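Local coordinates for protein 2-(acetamidomethylene)succinate hydrolase (Mesorhizobium loti, PDB 3KXP) that catalyses the last step of vitamin B6 degradation, hydrolysing (E)-2-(acetamidomethylene)succinate to succinic semialdehyde, acetate, ammonia and carbon dioxide, at residues I137-S142 against V163-T168; V159-A164 against T309-A314; V258-G263 against P282-V287. One frame throughout, in Å; residues are numbered along the deposited sequence.

Interaction 1. Residues I137-S142 against V163-T168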
loop_
_atom_site.group_PDB
_atom_site.type_symbol
_atom_site.label_atom_id
_atom_site.label_comp_id
_atom_site.label_asym_id
_atom_site.label_seq_id
_atom_site.Cartn_x
_atom_site.Cartn_y
_atom_site.Cartn_z
ATOM N N ILE A 137 10.791 -11.602 0.593
ATOM C CA ILE A 137 9.733 -10.756 0.081
ATOM C C ILE A 137 9.317 -11.502 -1.183
ATOM O O ILE A 137 10.146 -11.770 -2.053
ATOM C CB ILE A 137 10.266 -9.355 -0.291
ATOM C CG1 ILE A 137 10.733 -8.629 0.981
ATOM C CG2 ILE A 137 9.184 -8.560 -1.030
ATOM C CD1 ILE A 137 11.441 -7.328 0.720
ATOM N N LEU A 138 8.047 -11.868 -1.262
ATOM C CA LEU A 138 7.523 -12.597 -2.411
ATOM C C LEU A 138 6.785 -11.704 -3.436
ATOM O O LEU A 138 5.795 -11.040 -3.104
ATOM C CB LEU A 138 6.588 -13.705 -1.922
ATOM C CG LEU A 138 7.156 -15.035 -1.410
ATOM C CD1 LEU A 138 8.431 -14.828 -0.619
ATOM C CD2 LEU A 138 6.091 -15.724 -0.565
ATOM N N VAL A 139 7.284 -11.700 -4.673
ATOM C CA VAL A 139 6.698 -10.940 -5.774
ATOM C C VAL A 139 6.149 -11.955 -6.771
ATOM O O VAL A 139 6.907 -12.568 -7.520
ATOM C CB VAL A 139 7.754 -10.096 -6.494
ATOM C CG1 VAL A 139 7.129 -9.391 -7.695
ATOM C CG2 VAL A 139 8.354 -9.087 -5.532
ATOM N N GLY A 140 4.836 -12.138 -6.783
ATOM C CA GLY A 140 4.258 -13.115 -7.688
ATOM C C GLY A 140 3.225 -12.620 -8.680
ATOM O O GLY A 140 2.418 -11.737 -8.383
ATOM N N HIS A 141 3.254 -13.192 -9.874
ATOM C CA HIS A 141 2.306 -12.814 -10.907
ATOM C C HIS A 141 1.337 -13.947 -11.168
ATOM O O HIS A 141 1.752 -15.045 -11.530
ATOM C CB HIS A 141 3.017 -12.478 -12.211
ATOM C CG HIS A 141 2.076 -12.125 -13.321
ATOM N ND1 HIS A 141 2.345 -12.399 -14.645
ATOM C CD2 HIS A 141 0.859 -11.531 -13.298
ATOM C CE1 HIS A 141 1.333 -11.992 -15.389
ATOM N NE2 HIS A 141 0.417 -11.463 -14.598
ATOM N N SER A 142 0.047 -13.675 -10.982
ATOM C CA SER A 142 -1.002 -14.666 -11.217
ATOM C C SER A 142 -0.749 -15.959 -10.418
ATOM O O SER A 142 -0.862 -15.948 -9.190
ATOM C CB SER A 142 -1.089 -14.951 -12.721
ATOM O OG SER A 142 -2.395 -15.362 -13.090
ATOM N N VAL A 163 3.848 -9.184 -2.802
ATOM C CA VAL A 163 3.332 -8.276 -3.809
ATOM C C VAL A 163 2.574 -9.230 -4.729
ATOM O O VAL A 163 3.177 -9.892 -5.577
ATOM C CB VAL A 163 4.450 -7.582 -4.603
ATOM C CG1 VAL A 163 3.848 -6.805 -5.748
ATOM C CG2 VAL A 163 5.249 -6.641 -3.691
ATOM N N ALA A 164 1.261 -9.323 -4.525
ATOM C CA ALA A 164 0.394 -10.200 -5.306
ATOM C C ALA A 164 -0.126 -9.520 -6.578
ATOM O O ALA A 164 -1.136 -8.815 -6.549
ATOM C CB ALA A 164 -0.777 -10.657 -4.446
ATOM N N ILE A 165 0.552 -9.757 -7.694
ATOM C CA ILE A 165 0.168 -9.152 -8.966
ATOM C C ILE A 165 -0.877 -9.926 -9.772
ATOM O O ILE A 165 -0.581 -10.959 -10.368
ATOM C CB ILE A 165 1.403 -8.950 -9.881
ATOM C CG1 ILE A 165 2.458 -8.101 -9.160
ATOM C CG2 ILE A 165 0.975 -8.289 -11.192
ATOM C CD1 ILE A 165 3.713 -7.835 -9.994
ATOM N N ASP A 166 -2.096 -9.401 -9.772
ATOM C CA ASP A 166 -3.231 -9.932 -10.525
ATOM C C ASP A 166 -3.791 -11.325 -10.246
ATOM O O ASP A 166 -3.919 -12.143 -11.165
ATOM C CB ASP A 166 -2.951 -9.810 -12.026
ATOM C CG ASP A 166 -4.132 -9.226 -12.787
ATOM O OD1 ASP A 166 -4.486 -8.059 -12.513
ATOM O OD2 ASP A 166 -4.718 -9.923 -13.644
ATOM N N PHE A 167 -4.122 -11.591 -8.984
ATOM C CA PHE A 167 -4.736 -12.854 -8.607
ATOM C C PHE A 167 -5.261 -12.768 -7.195
ATOM O O PHE A 167 -4.511 -12.839 -6.222
ATOM C CB PHE A 167 -3.779 -14.042 -8.731
ATOM C CG PHE A 167 -4.499 -15.363 -8.871
ATOM C CD1 PHE A 167 -5.209 -15.901 -7.803
ATOM C CD2 PHE A 167 -4.541 -16.018 -10.095
ATOM C CE1 PHE A 167 -5.962 -17.073 -7.953
ATOM C CE2 PHE A 167 -5.289 -17.190 -10.260
ATOM C CZ PHE A 167 -6.004 -17.717 -9.184
ATOM N N THR A 168 -6.572 -12.637 -7.099
ATOM C CA THR A 168 -7.254 -12.494 -5.826
ATOM C C THR A 168 -8.326 -13.570 -5.711
ATOM O O THR A 168 -8.514 -14.374 -6.624
ATOM C CB THR A 168 -7.968 -11.138 -5.776
ATOM O OG1 THR A 168 -8.961 -11.106 -6.814
ATOM C CG2 THR A 168 -6.976 -9.985 -5.991
#

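Interaction 2. Residues V159-A164 against T309-A314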
loop_
_atom_site.group_PDB
_atom_site.type_symbol
_atom_site.label_atom_id
_atom_site.label_comp_id
_atom_site.label_asym_id
_atom_site.label_seq_id
_atom_site.Cartn_x
_atom_site.Cartn_y
_atom_site.Cartn_z
ATOM N N VAL A 159 8.252 -15.521 5.374
ATOM C CA VAL A 159 8.011 -14.425 4.448
ATOM C C VAL A 159 7.731 -13.075 5.091
ATOM O O VAL A 159 6.880 -12.929 5.972
ATOM C CB VAL A 159 6.884 -14.803 3.443
ATOM C CG1 VAL A 159 5.921 -15.761 4.091
ATOM C CG2 VAL A 159 6.161 -13.558 2.946
ATOM N N ARG A 160 8.481 -12.090 4.618
ATOM C CA ARG A 160 8.405 -10.716 5.086
ATOM C C ARG A 160 7.177 -9.976 4.550
ATOM O O ARG A 160 6.466 -9.307 5.300
ATOM C CB ARG A 160 9.688 -9.995 4.664
ATOM C CG ARG A 160 9.684 -8.495 4.848
ATOM C CD ARG A 160 11.040 -7.922 4.443
ATOM N NE ARG A 160 10.927 -6.534 4.003
ATOM C CZ ARG A 160 11.953 -5.765 3.658
ATOM N NH1 ARG A 160 13.193 -6.240 3.700
ATOM N NH2 ARG A 160 11.732 -4.517 3.265
ATOM N N SER A 161 6.932 -10.109 3.250
ATOM C CA SER A 161 5.813 -9.438 2.613
ATOM C C SER A 161 5.576 -9.985 1.215
ATOM O O SER A 161 6.457 -10.610 0.618
ATOM C CB SER A 161 6.086 -7.939 2.527
ATOM O OG SER A 161 7.329 -7.701 1.896
ATOM N N VAL A 162 4.385 -9.730 0.691
ATOM C CA VAL A 162 4.025 -10.205 -0.632
ATOM C C VAL A 162 3.473 -9.117 -1.534
ATOM O O VAL A 162 2.735 -8.240 -1.092
ATOM C CB VAL A 162 2.945 -11.294 -0.559
ATOM C CG1 VAL A 162 2.578 -11.755 -1.966
ATOM C CG2 VAL A 162 3.425 -12.448 0.288
ATOM N N VAL A 163 3.848 -9.184 -2.802
ATOM C CA VAL A 163 3.332 -8.276 -3.809
ATOM C C VAL A 163 2.574 -9.230 -4.729
ATOM O O VAL A 163 3.177 -9.892 -5.577
ATOM C CB VAL A 163 4.450 -7.582 -4.603
ATOM C CG1 VAL A 163 3.848 -6.805 -5.748
ATOM C CG2 VAL A 163 5.249 -6.641 -3.691
ATOM N N ALA A 164 1.261 -9.323 -4.525
ATOM C CA ALA A 164 0.394 -10.200 -5.306
ATOM C C ALA A 164 -0.126 -9.520 -6.578
ATOM O O ALA A 164 -1.136 -8.815 -6.549
ATOM C CB ALA A 164 -0.777 -10.657 -4.446
ATOM N N THR A 309 8.482 -0.333 -4.932
ATOM C CA THR A 309 9.379 0.460 -4.102
ATOM C C THR A 309 8.581 1.289 -3.100
ATOM O O THR A 309 9.051 1.529 -1.998
ATOM C CB THR A 309 10.294 1.381 -4.951
ATOM O OG1 THR A 309 9.496 2.234 -5.781
ATOM C CG2 THR A 309 11.212 0.543 -5.839
ATOM N N ASN A 310 7.375 1.716 -3.458
ATOM C CA ASN A 310 6.571 2.485 -2.505
ATOM C C ASN A 310 6.184 1.567 -1.348
ATOM O O ASN A 310 6.166 1.974 -0.186
ATOM C CB ASN A 310 5.292 3.026 -3.150
ATOM C CG ASN A 310 5.540 4.237 -4.034
ATOM O OD1 ASN A 310 6.464 5.021 -3.794
ATOM N ND2 ASN A 310 4.697 4.408 -5.051
ATOM N N PHE A 311 5.896 0.315 -1.692
ATOM C CA PHE A 311 5.480 -0.702 -0.732
ATOM C C PHE A 311 6.550 -1.078 0.283
ATOM O O PHE A 311 6.394 -0.831 1.476
ATOM C CB PHE A 311 5.045 -1.966 -1.477
ATOM C CG PHE A 311 4.401 -3.004 -0.599
ATOM C CD1 PHE A 311 4.728 -4.348 -0.741
ATOM C CD2 PHE A 311 3.440 -2.642 0.342
ATOM C CE1 PHE A 311 4.106 -5.320 0.039
ATOM C CE2 PHE A 311 2.809 -3.600 1.127
ATOM C CZ PHE A 311 3.139 -4.945 0.978
ATOM N N ILE A 312 7.638 -1.672 -0.197
ATOM C CA ILE A 312 8.716 -2.121 0.678
ATOM C C ILE A 312 9.587 -1.035 1.330
ATOM O O ILE A 312 10.190 -1.281 2.377
ATOM C CB ILE A 312 9.632 -3.121 -0.072
ATOM C CG1 ILE A 312 10.200 -2.460 -1.327
ATOM C CG2 ILE A 312 8.834 -4.369 -0.460
ATOM C CD1 ILE A 312 11.098 -3.347 -2.142
ATOM N N ASP A 313 9.644 0.156 0.736
ATOM C CA ASP A 313 10.465 1.230 1.291
ATOM C C ASP A 313 9.762 2.145 2.292
ATOM O O ASP A 313 10.418 2.933 2.971
ATOM C CB ASP A 313 11.052 2.100 0.174
ATOM C CG ASP A 313 12.070 1.361 -0.674
ATOM O OD1 ASP A 313 12.627 0.352 -0.188
ATOM O OD2 ASP A 313 12.320 1.803 -1.819
ATOM N N ALA A 314 8.440 2.048 2.380
ATOM C CA ALA A 314 7.664 2.891 3.297
ATOM C C ALA A 314 8.231 2.924 4.722
ATOM O O ALA A 314 8.466 1.882 5.343
ATOM C CB ALA A 314 6.207 2.420 3.324
#

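Interaction 3. Residues V258-G263 against P282-V287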
loop_
_atom_site.group_PDB
_atom_site.type_symbol
_atom_site.label_atom_id
_atom_site.label_comp_id
_atom_site.label_asym_id
_atom_site.label_seq_id
_atom_site.Cartn_x
_atom_site.Cartn_y
_atom_site.Cartn_z
ATOM N N VAL A 258 0.635 -7.512 2.500
ATOM C CA VAL A 258 0.354 -7.928 1.134
ATOM C C VAL A 258 -0.156 -6.756 0.302
ATOM O O VAL A 258 -1.161 -6.131 0.636
ATOM C CB VAL A 258 -0.693 -9.057 1.094
ATOM C CG1 VAL A 258 -1.031 -9.419 -0.360
ATOM C CG2 VAL A 258 -0.161 -10.275 1.840
ATOM N N LEU A 259 0.557 -6.444 -0.772
ATOM C CA LEU A 259 0.155 -5.373 -1.664
ATOM C C LEU A 259 -0.601 -6.034 -2.815
ATOM O O LEU A 259 -0.086 -6.946 -3.456
ATOM C CB LEU A 259 1.377 -4.644 -2.209
ATOM C CG LEU A 259 1.091 -3.601 -3.299
ATOM C CD1 LEU A 259 0.447 -2.359 -2.678
ATOM C CD2 LEU A 259 2.401 -3.215 -3.990
ATOM N N ILE A 260 -1.824 -5.591 -3.068
ATOM C CA ILE A 260 -2.608 -6.166 -4.152
ATOM C C ILE A 260 -2.477 -5.282 -5.382
ATOM O O ILE A 260 -2.757 -4.080 -5.329
ATOM C CB ILE A 260 -4.098 -6.269 -3.786
ATOM C CG1 ILE A 260 -4.274 -7.113 -2.524
ATOM C CG2 ILE A 260 -4.865 -6.895 -4.935
ATOM C CD1 ILE A 260 -5.705 -7.134 -2.001
ATOM N N VAL A 261 -2.032 -5.871 -6.486
ATOM C CA VAL A 261 -1.884 -5.121 -7.722
ATOM C C VAL A 261 -2.799 -5.718 -8.773
ATOM O O VAL A 261 -2.773 -6.928 -9.004
ATOM C CB VAL A 261 -0.433 -5.161 -8.242
ATOM C CG1 VAL A 261 -0.345 -4.456 -9.581
ATOM C CG2 VAL A 261 0.495 -4.487 -7.241
ATOM N N ARG A 262 -3.632 -4.878 -9.382
ATOM C CA ARG A 262 -4.532 -5.345 -10.431
ATOM C C ARG A 262 -4.345 -4.496 -11.668
ATOM O O ARG A 262 -4.023 -3.311 -11.578
ATOM C CB ARG A 262 -6.011 -5.246 -10.024
ATOM C CG ARG A 262 -6.938 -5.853 -11.089
ATOM C CD ARG A 262 -8.415 -5.576 -10.884
ATOM N NE ARG A 262 -8.799 -4.336 -11.543
ATOM C CZ ARG A 262 -9.470 -4.248 -12.688
ATOM N NH1 ARG A 262 -9.866 -5.334 -13.340
ATOM N NH2 ARG A 262 -9.730 -3.054 -13.189
ATOM N N GLY A 263 -4.545 -5.109 -12.825
ATOM C CA GLY A 263 -4.443 -4.364 -14.061
ATOM C C GLY A 263 -5.831 -3.811 -14.331
ATOM O O GLY A 263 -6.826 -4.514 -14.134
ATOM N N PRO A 282 -9.930 -5.168 4.024
ATOM C CA PRO A 282 -9.807 -3.742 3.723
ATOM C C PRO A 282 -8.463 -3.130 4.078
ATOM O O PRO A 282 -8.093 -2.092 3.536
ATOM C CB PRO A 282 -10.963 -3.122 4.506
ATOM C CG PRO A 282 -11.223 -4.117 5.615
ATOM C CD PRO A 282 -11.064 -5.431 4.928
ATOM N N ASP A 283 -7.721 -3.783 4.965
ATOM C CA ASP A 283 -6.426 -3.264 5.401
ATOM C C ASP A 283 -5.270 -3.460 4.415
ATOM O O ASP A 283 -4.237 -2.804 4.540
ATOM C CB ASP A 283 -6.054 -3.896 6.741
ATOM C CG ASP A 283 -5.876 -5.402 6.634
ATOM O OD1 ASP A 283 -4.716 -5.879 6.653
ATOM O OD2 ASP A 283 -6.900 -6.108 6.508
ATOM N N LEU A 284 -5.427 -4.358 3.448
ATOM C CA LEU A 284 -4.353 -4.605 2.488
ATOM C C LEU A 284 -4.279 -3.513 1.413
ATOM O O LEU A 284 -5.229 -3.313 0.658
ATOM C CB LEU A 284 -4.541 -5.983 1.836
ATOM C CG LEU A 284 -4.480 -7.177 2.797
ATOM C CD1 LEU A 284 -4.798 -8.491 2.063
ATOM C CD2 LEU A 284 -3.088 -7.230 3.435
ATOM N N PRO A 285 -3.149 -2.789 1.336
ATOM C CA PRO A 285 -2.992 -1.723 0.335
ATOM C C PRO A 285 -3.240 -2.216 -1.087
ATOM O O PRO A 285 -2.861 -3.329 -1.446
ATOM C CB PRO A 285 -1.555 -1.252 0.543
ATOM C CG PRO A 285 -0.871 -2.492 1.030
ATOM C CD PRO A 285 -1.878 -3.034 2.034
ATOM N N VAL A 286 -3.871 -1.374 -1.892
ATOM C CA VAL A 286 -4.205 -1.729 -3.262
ATOM C C VAL A 286 -3.668 -0.749 -4.302
ATOM O O VAL A 286 -3.659 0.468 -4.084
ATOM C CB VAL A 286 -5.742 -1.822 -3.432
ATOM C CG1 VAL A 286 -6.085 -2.121 -4.870
ATOM C CG2 VAL A 286 -6.314 -2.909 -2.511
ATOM N N VAL A 287 -3.243 -1.302 -5.438
ATOM C CA VAL A 287 -2.726 -0.542 -6.573
ATOM C C VAL A 287 -3.403 -1.075 -7.846
ATOM O O VAL A 287 -3.393 -2.280 -8.096
ATOM C CB VAL A 287 -1.186 -0.706 -6.703
ATOM C CG1 VAL A 287 -0.717 -0.290 -8.088
ATOM C CG2 VAL A 287 -0.479 0.141 -5.652
#

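Interaction 1. Residues I137-S142 against V163-T168
L138 opens the ladder: its carbonyl oxygen takes the N-H of V163, with O to N at 2.7 Å. From here strands 136-141 and 159-165 run side by side in the same direction, 4° apart. V139 forms no backbone bond to this neighbour, its own backbone pairing being with strand 70-74, but its methyl CG2 packs 4.3 Å from CB of V163 and its CG1 approaches CD1 of I165 on the same face of the sheet. G140 bonds to the two residues that flank A164, the usual parallel pattern: its N donates to O of V163, while its O receives N of I165 at 2.8 Å.

H141 extends CG anti to the backbone N (chi1 178°), which lays the ring across I165 at about a right angle. CD2 of H141 lies 3.3 Å from O of I165, which sits in the ring plane at its edge; the neighbouring ring atom, NE2, is hydrogen-bonded to O of H294. The same carbonyl of I165 also accepts N of S142, a nearly straight bond of 2.9 Å, so the pairing continues one residue past the strand. S142, with phi +55°, turns sharply there into helix 143-154. Its O lies 3.5 Å from CB of F167, and its OG meets CD2 of F167 at the ring edge.

D166, bonded through OD2 to ND1 of H294, and S142 are the inferred acid and nucleophile of the catalytic triad. The sharp turn at S142 fits the nucleophile elbow of the alpha/beta hydrolase fold, G140 being its first glycine.

Interaction 2. Residues V159-A164 against T309-A314
A chi1 of -171° turns the ring of F311 away from its own N and carries it from helix 301-313 to the backbone of strand 159-165; R160, its chain extended from CG to NE, reaches from the strand to I312. The helix runs nearly antiparallel to the strand, at 167°, with the short axes 10.1 Å apart, so the bulk of F311 fills much of the separation.

CE1 of F311 comes to 3.4 Å from O of V162, and CD1 lies 3.8 Å from the methyl CG2 of V163, whose side chain runs antiparallel alongside the ring. Next to this, CB of S161 touches CE1 of F311 at 4.1 Å. P257, P285 and L259 also pack on F311, extending the apolar seat toward strand 258-263.

OG of S161 is 4.3 Å from CG2 of I312. The side chains of R160 and I312 cross at about a right angle, and the guanidinium has O of I312 at its edge, in plane, but NH2 to O is 3.7 Å and no hydrogen bond forms. NH2 instead bonds to O of A314 of the second subunit, and A314 of this chain returns the same bond to R160 of that subunit.

With no hydrogen bond crossing between the segments, the C-terminal helix is held to the strand by van der Waals packing of the F311 ring against a valine methyl and the strand's backbone. OG of S161 is buried without a polar partner, and NH2 of R160 makes its hydrogen bond across the dimer interface.

Interaction 3. Residues V258-G263 against P282-V287
Strands 258-263 and 286-289 are the last two parallel strands of the alpha/beta hydrolase sheet, joined through helix 271-280 in a beta-alpha-beta unit. I260 uses both its polar backbone atoms: N donates to O of P285 at 3.0 Å, almost straight at 176°, and O receives N of V287 at 2.8 Å. N of R262 binds O of V287, at 2.9 Å.

Before the strand proper, L284 and P285 pack against the start of the first strand. CD2 of L284 rests 3.8 Å from CB of V258, while its CB meets the tip of I260, CD1, the two side chains crossing at about a right angle.

With chi1 near 173° the branch of L259 swings over P285, taking CD1 to 3.9 Å from CG of P285 and close to CG2 of V287. On that same face V261 sits beside V287, CG2 4.2 Å from its CB. I260 and V286 share the other face, where L274 of helix 271-280 covers both.

Three backbone bonds set the register, and apolar side chains fill in around them: side chain meets side chain through carbon alone, while L284 and P285 also pack on the carbonyl oxygen of V258, CD of P285 at 3.5 Å. The outer strand is bordered by the second subunit, with which V286 makes backbone hydrogen bonds and on which P285 meets its own counterpart, so this pairing belongs to the dimer interface as well.

Strand 159-165 ties the three contacts together. Interactions 1 and 2 share V163 and A164, and N of L138 reaches O of S161 at 2.8 Å. Across its other edge the same strand meets interaction 3: N of L259 lies 2.8 Å from O of V162, and N of D166 lies 2.7 Å from O of V261. F311 of interaction 2 spans both strands, its CZ 3.5 Å from N of L259. The centres stand about 10 to 11 Å apart. Interaction 1 carries the inferred nucleophile S142 and acid D166; G263, closing strand 258-263, donates its N to OD1 of D166. Interactions 2 and 3 lie farther out, and both touch the second subunit.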